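Local structure of probable enoyl-CoA hydratase/isomerase (Pseudomonas aeruginosa PAO1, 5YLO) at residues P6-L20 / P32-C44. The protein probably acts as a Delta3,Delta2-enoyl-CoA isomerase of the crotonase family, taking part in the breakdown of unsaturated fatty acids. Residues are numbered along the deposited sequence; the frame is centred on the assembly and turned at random.
Sequences PLQTRVEAGIAWLVL and PTLEALHVRLDAC
Arg40 reaches from helix 32-44 across one face of the hairpin of strands 7-12 and 15-20, meeting Leu7, Leu18, Thr9 and Val11. CB lies 4.2 Å from Leu7 CD2. CG, set anti to the backbone N (chi1 -175°), meets Leu18 CD2 at 3.6 Å, the side chains crossing at about a right angle. The bend at chi2 lays CD against Thr9, 3.6 Å from both OG1 and CG2, and that at chi3 turns the guanidinium beyond it. At its edge sit Thr9 CG2 and Val11 CG2, whereas Cys44 SG, one turn on in the same helix, lies 3.9 Å above one face, offset toward the rim. A long arginine suits this border, its methylenes covering apolar side chains while its charged end runs toward exposed Val11. Helix 31-46 is the crossover of the beta-alpha-beta unit joining strands 15-20 and 52-56 in the crotonase fold; its segment 32-44 runs nearly antiparallel to strand 15-20 (175°). Branched leucines fill the buried layer: Leu37 CD1 touches Leu18 CD1 at 3.6 Å and Leu7 CD2 at 3.7 Å, while its CD2 turns to Leu20 CD1. Where backbones come closer, alanine suits: Ala36 CB packs on Pro6 CG. Ala16 CB lies 3.8 Å from Cys44 SG.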
# COMPACT_ATOMS: atom_id res chain seq x y z
N PRO A 6 -26.16 -11.82 24.10
CA PRO A 6 -24.71 -11.75 23.90
C PRO A 6 -24.29 -10.51 23.14
O PRO A 6 -23.14 -10.06 23.29
CB PRO A 6 -24.41 -13.02 23.11
CG PRO A 6 -25.69 -13.29 22.36
CD PRO A 6 -26.79 -12.88 23.30
N LEU A 7 -25.19 -9.94 22.35
CA LEU A 7 -24.91 -8.78 21.52
C LEU A 7 -26.06 -7.80 21.66
O LEU A 7 -27.20 -8.14 21.32
CB LEU A 7 -24.73 -9.20 20.06
CG LEU A 7 -24.03 -8.25 19.10
CD1 LEU A 7 -22.52 -8.40 19.21
CD2 LEU A 7 -24.51 -8.49 17.69
N GLN A 8 -25.78 -6.61 22.17
CA GLN A 8 -26.80 -5.58 22.32
C GLN A 8 -26.94 -4.83 21.00
O GLN A 8 -25.97 -4.28 20.48
CB GLN A 8 -26.45 -4.61 23.45
CG GLN A 8 -27.65 -3.83 23.99
CD GLN A 8 -27.44 -2.33 23.97
OE1 GLN A 8 -26.41 -1.83 23.53
NE2 GLN A 8 -28.43 -1.60 24.47
N THR A 9 -28.16 -4.81 20.46
CA THR A 9 -28.43 -4.25 19.15
C THR A 9 -29.46 -3.14 19.27
O THR A 9 -30.50 -3.33 19.91
CB THR A 9 -28.92 -5.32 18.18
OG1 THR A 9 -27.92 -6.34 18.04
CG2 THR A 9 -29.22 -4.71 16.83
N ARG A 10 -29.18 -2.00 18.65
CA ARG A 10 -30.15 -0.91 18.57
C ARG A 10 -29.99 -0.23 17.22
O ARG A 10 -28.88 -0.09 16.71
CB ARG A 10 -29.96 0.09 19.73
CG ARG A 10 -28.81 1.07 19.57
CD ARG A 10 -28.14 1.40 20.91
NE ARG A 10 -27.30 2.59 20.81
CZ ARG A 10 -26.25 2.83 21.58
NH1 ARG A 10 -25.89 1.96 22.52
NH2 ARG A 10 -25.55 3.95 21.42
N VAL A 11 -31.12 0.17 16.63
CA VAL A 11 -31.15 0.80 15.31
C VAL A 11 -31.83 2.15 15.45
O VAL A 11 -33.02 2.23 15.76
CB VAL A 11 -31.87 -0.08 14.28
CG1 VAL A 11 -31.91 0.63 12.93
CG2 VAL A 11 -31.19 -1.43 14.16
N GLU A 12 -31.07 3.22 15.21
CA GLU A 12 -31.55 4.59 15.35
C GLU A 12 -31.22 5.37 14.09
O GLU A 12 -30.04 5.52 13.75
CB GLU A 12 -30.93 5.27 16.57
CG GLU A 12 -30.96 4.46 17.85
CD GLU A 12 -30.07 5.05 18.93
OE1 GLU A 12 -29.68 4.31 19.86
OE2 GLU A 12 -29.75 6.26 18.85
N ALA A 13 -32.25 5.89 13.42
CA ALA A 13 -32.09 6.81 12.29
C ALA A 13 -31.23 6.21 11.18
O ALA A 13 -30.37 6.88 10.60
CB ALA A 13 -31.51 8.15 12.76
N GLY A 14 -31.46 4.94 10.88
CA GLY A 14 -30.71 4.28 9.83
C GLY A 14 -29.34 3.78 10.22
O GLY A 14 -28.60 3.31 9.36
N ILE A 15 -28.98 3.87 11.50
CA ILE A 15 -27.70 3.39 12.00
C ILE A 15 -27.96 2.22 12.93
O ILE A 15 -28.65 2.37 13.95
CB ILE A 15 -26.92 4.50 12.72
CG1 ILE A 15 -26.74 5.72 11.81
CG2 ILE A 15 -25.56 3.98 13.18
CD1 ILE A 15 -26.07 6.90 12.50
N ALA A 16 -27.43 1.05 12.58
CA ALA A 16 -27.54 -0.14 13.41
C ALA A 16 -26.30 -0.25 14.29
O ALA A 16 -25.19 -0.40 13.79
CB ALA A 16 -27.69 -1.40 12.55
N TRP A 17 -26.51 -0.16 15.61
CA TRP A 17 -25.43 -0.26 16.58
C TRP A 17 -25.34 -1.69 17.08
O TRP A 17 -26.28 -2.20 17.69
CB TRP A 17 -25.65 0.71 17.74
CG TRP A 17 -25.71 2.15 17.34
CD1 TRP A 17 -26.70 2.76 16.63
CD2 TRP A 17 -24.73 3.16 17.63
NE1 TRP A 17 -26.41 4.09 16.46
CE2 TRP A 17 -25.20 4.36 17.06
CE3 TRP A 17 -23.51 3.17 18.31
CZ2 TRP A 17 -24.50 5.56 17.15
CZ3 TRP A 17 -22.81 4.36 18.40
CH2 TRP A 17 -23.31 5.54 17.82
N LEU A 18 -24.21 -2.34 16.81
CA LEU A 18 -23.95 -3.70 17.27
C LEU A 18 -22.81 -3.63 18.28
O LEU A 18 -21.66 -3.40 17.91
CB LEU A 18 -23.59 -4.62 16.10
CG LEU A 18 -24.47 -4.50 14.86
CD1 LEU A 18 -24.08 -5.51 13.80
CD2 LEU A 18 -25.94 -4.64 15.22
N VAL A 19 -23.14 -3.81 19.55
CA VAL A 19 -22.18 -3.69 20.64
C VAL A 19 -21.95 -5.07 21.24
O VAL A 19 -22.90 -5.72 21.69
CB VAL A 19 -22.65 -2.70 21.71
CG1 VAL A 19 -21.54 -2.45 22.73
CG2 VAL A 19 -23.10 -1.39 21.07
N LEU A 20 -20.69 -5.51 21.24
CA LEU A 20 -20.31 -6.66 22.04
C LEU A 20 -20.66 -6.40 23.50
O LEU A 20 -20.38 -5.31 24.02
CB LEU A 20 -18.81 -6.95 21.89
CG LEU A 20 -18.32 -7.80 20.72
CD1 LEU A 20 -18.82 -7.28 19.38
CD2 LEU A 20 -16.80 -7.85 20.72
N PRO A 32 -21.08 -18.20 20.88
CA PRO A 32 -22.35 -17.44 20.92
C PRO A 32 -22.22 -16.02 20.41
O PRO A 32 -23.11 -15.55 19.69
CB PRO A 32 -22.73 -17.49 22.40
CG PRO A 32 -22.09 -18.71 22.91
CD PRO A 32 -20.78 -18.80 22.19
N THR A 33 -21.15 -15.31 20.78
CA THR A 33 -20.94 -13.96 20.27
C THR A 33 -20.69 -13.97 18.77
O THR A 33 -21.30 -13.19 18.02
CB THR A 33 -19.78 -13.30 21.01
OG1 THR A 33 -19.84 -13.63 22.40
CG2 THR A 33 -19.84 -11.78 20.86
N LEU A 34 -19.79 -14.84 18.31
CA LEU A 34 -19.51 -14.95 16.89
C LEU A 34 -20.78 -15.17 16.09
O LEU A 34 -21.06 -14.43 15.14
CB LEU A 34 -18.51 -16.08 16.63
CG LEU A 34 -17.12 -15.95 17.26
CD1 LEU A 34 -16.31 -17.22 17.04
CD2 LEU A 34 -16.39 -14.73 16.70
N GLU A 35 -21.58 -16.16 16.48
CA GLU A 35 -22.79 -16.50 15.73
C GLU A 35 -23.83 -15.38 15.79
O GLU A 35 -24.50 -15.10 14.79
CB GLU A 35 -23.39 -17.81 16.24
CG GLU A 35 -22.57 -19.04 15.92
CD GLU A 35 -23.34 -20.32 16.14
OE1 GLU A 35 -22.98 -21.09 17.06
OE2 GLU A 35 -24.32 -20.56 15.40
N ALA A 36 -23.99 -14.75 16.96
CA ALA A 36 -25.01 -13.72 17.10
C ALA A 36 -24.72 -12.53 16.19
O ALA A 36 -25.57 -12.10 15.40
CB ALA A 36 -25.12 -13.27 18.56
N LEU A 37 -23.50 -11.98 16.29
CA LEU A 37 -23.08 -10.93 15.38
C LEU A 37 -23.13 -11.41 13.93
O LEU A 37 -23.46 -10.65 13.02
CB LEU A 37 -21.67 -10.47 15.76
CG LEU A 37 -21.00 -9.26 15.11
CD1 LEU A 37 -21.93 -8.07 15.12
CD2 LEU A 37 -19.70 -8.93 15.85
N HIS A 38 -22.82 -12.68 13.71
CA HIS A 38 -22.88 -13.19 12.35
C HIS A 38 -24.29 -13.16 11.80
O HIS A 38 -24.49 -12.82 10.63
CB HIS A 38 -22.31 -14.60 12.23
CG HIS A 38 -22.25 -15.10 10.82
ND1 HIS A 38 -21.10 -15.60 10.26
CD2 HIS A 38 -23.19 -15.13 9.85
CE1 HIS A 38 -21.34 -15.94 9.01
NE2 HIS A 38 -22.60 -15.67 8.73
N VAL A 39 -25.29 -13.51 12.61
CA VAL A 39 -26.66 -13.49 12.09
C VAL A 39 -27.20 -12.07 12.02
O VAL A 39 -27.93 -11.72 11.08
CB VAL A 39 -27.56 -14.41 12.94
CG1 VAL A 39 -28.99 -14.41 12.40
CG2 VAL A 39 -27.01 -15.82 12.95
N ARG A 40 -26.86 -11.23 12.99
CA ARG A 40 -27.35 -9.85 12.99
C ARG A 40 -26.80 -9.06 11.81
O ARG A 40 -27.48 -8.19 11.26
CB ARG A 40 -27.00 -9.17 14.32
CG ARG A 40 -27.56 -7.76 14.48
CD ARG A 40 -29.01 -7.76 14.95
NE ARG A 40 -29.95 -7.68 13.84
CZ ARG A 40 -30.42 -6.54 13.32
NH1 ARG A 40 -31.28 -6.57 12.32
NH2 ARG A 40 -30.02 -5.38 13.81
N LEU A 41 -25.55 -9.34 11.42
CA LEU A 41 -24.98 -8.68 10.25
C LEU A 41 -25.77 -9.02 8.99
O LEU A 41 -26.01 -8.14 8.15
CB LEU A 41 -23.51 -9.07 10.08
CG LEU A 41 -22.50 -8.41 11.01
CD1 LEU A 41 -21.12 -8.99 10.78
CD2 LEU A 41 -22.48 -6.90 10.80
N ASP A 42 -26.17 -10.28 8.84
CA ASP A 42 -26.98 -10.66 7.69
C ASP A 42 -28.31 -9.94 7.68
O ASP A 42 -28.84 -9.58 6.62
CB ASP A 42 -27.19 -12.18 7.68
CG ASP A 42 -28.07 -12.64 6.53
OD1 ASP A 42 -27.56 -12.72 5.39
OD2 ASP A 42 -29.26 -12.92 6.77
N ALA A 43 -28.88 -9.69 8.87
CA ALA A 43 -30.13 -8.94 8.94
C ALA A 43 -29.93 -7.49 8.53
O ALA A 43 -30.82 -6.88 7.94
CB ALA A 43 -30.72 -9.04 10.35
N CYS A 44 -28.75 -6.92 8.83
CA CYS A 44 -28.50 -5.53 8.47
C CYS A 44 -28.41 -5.35 6.96
O CYS A 44 -28.92 -4.37 6.42
CB CYS A 44 -27.22 -5.03 9.15
SG CYS A 44 -27.37 -4.81 10.94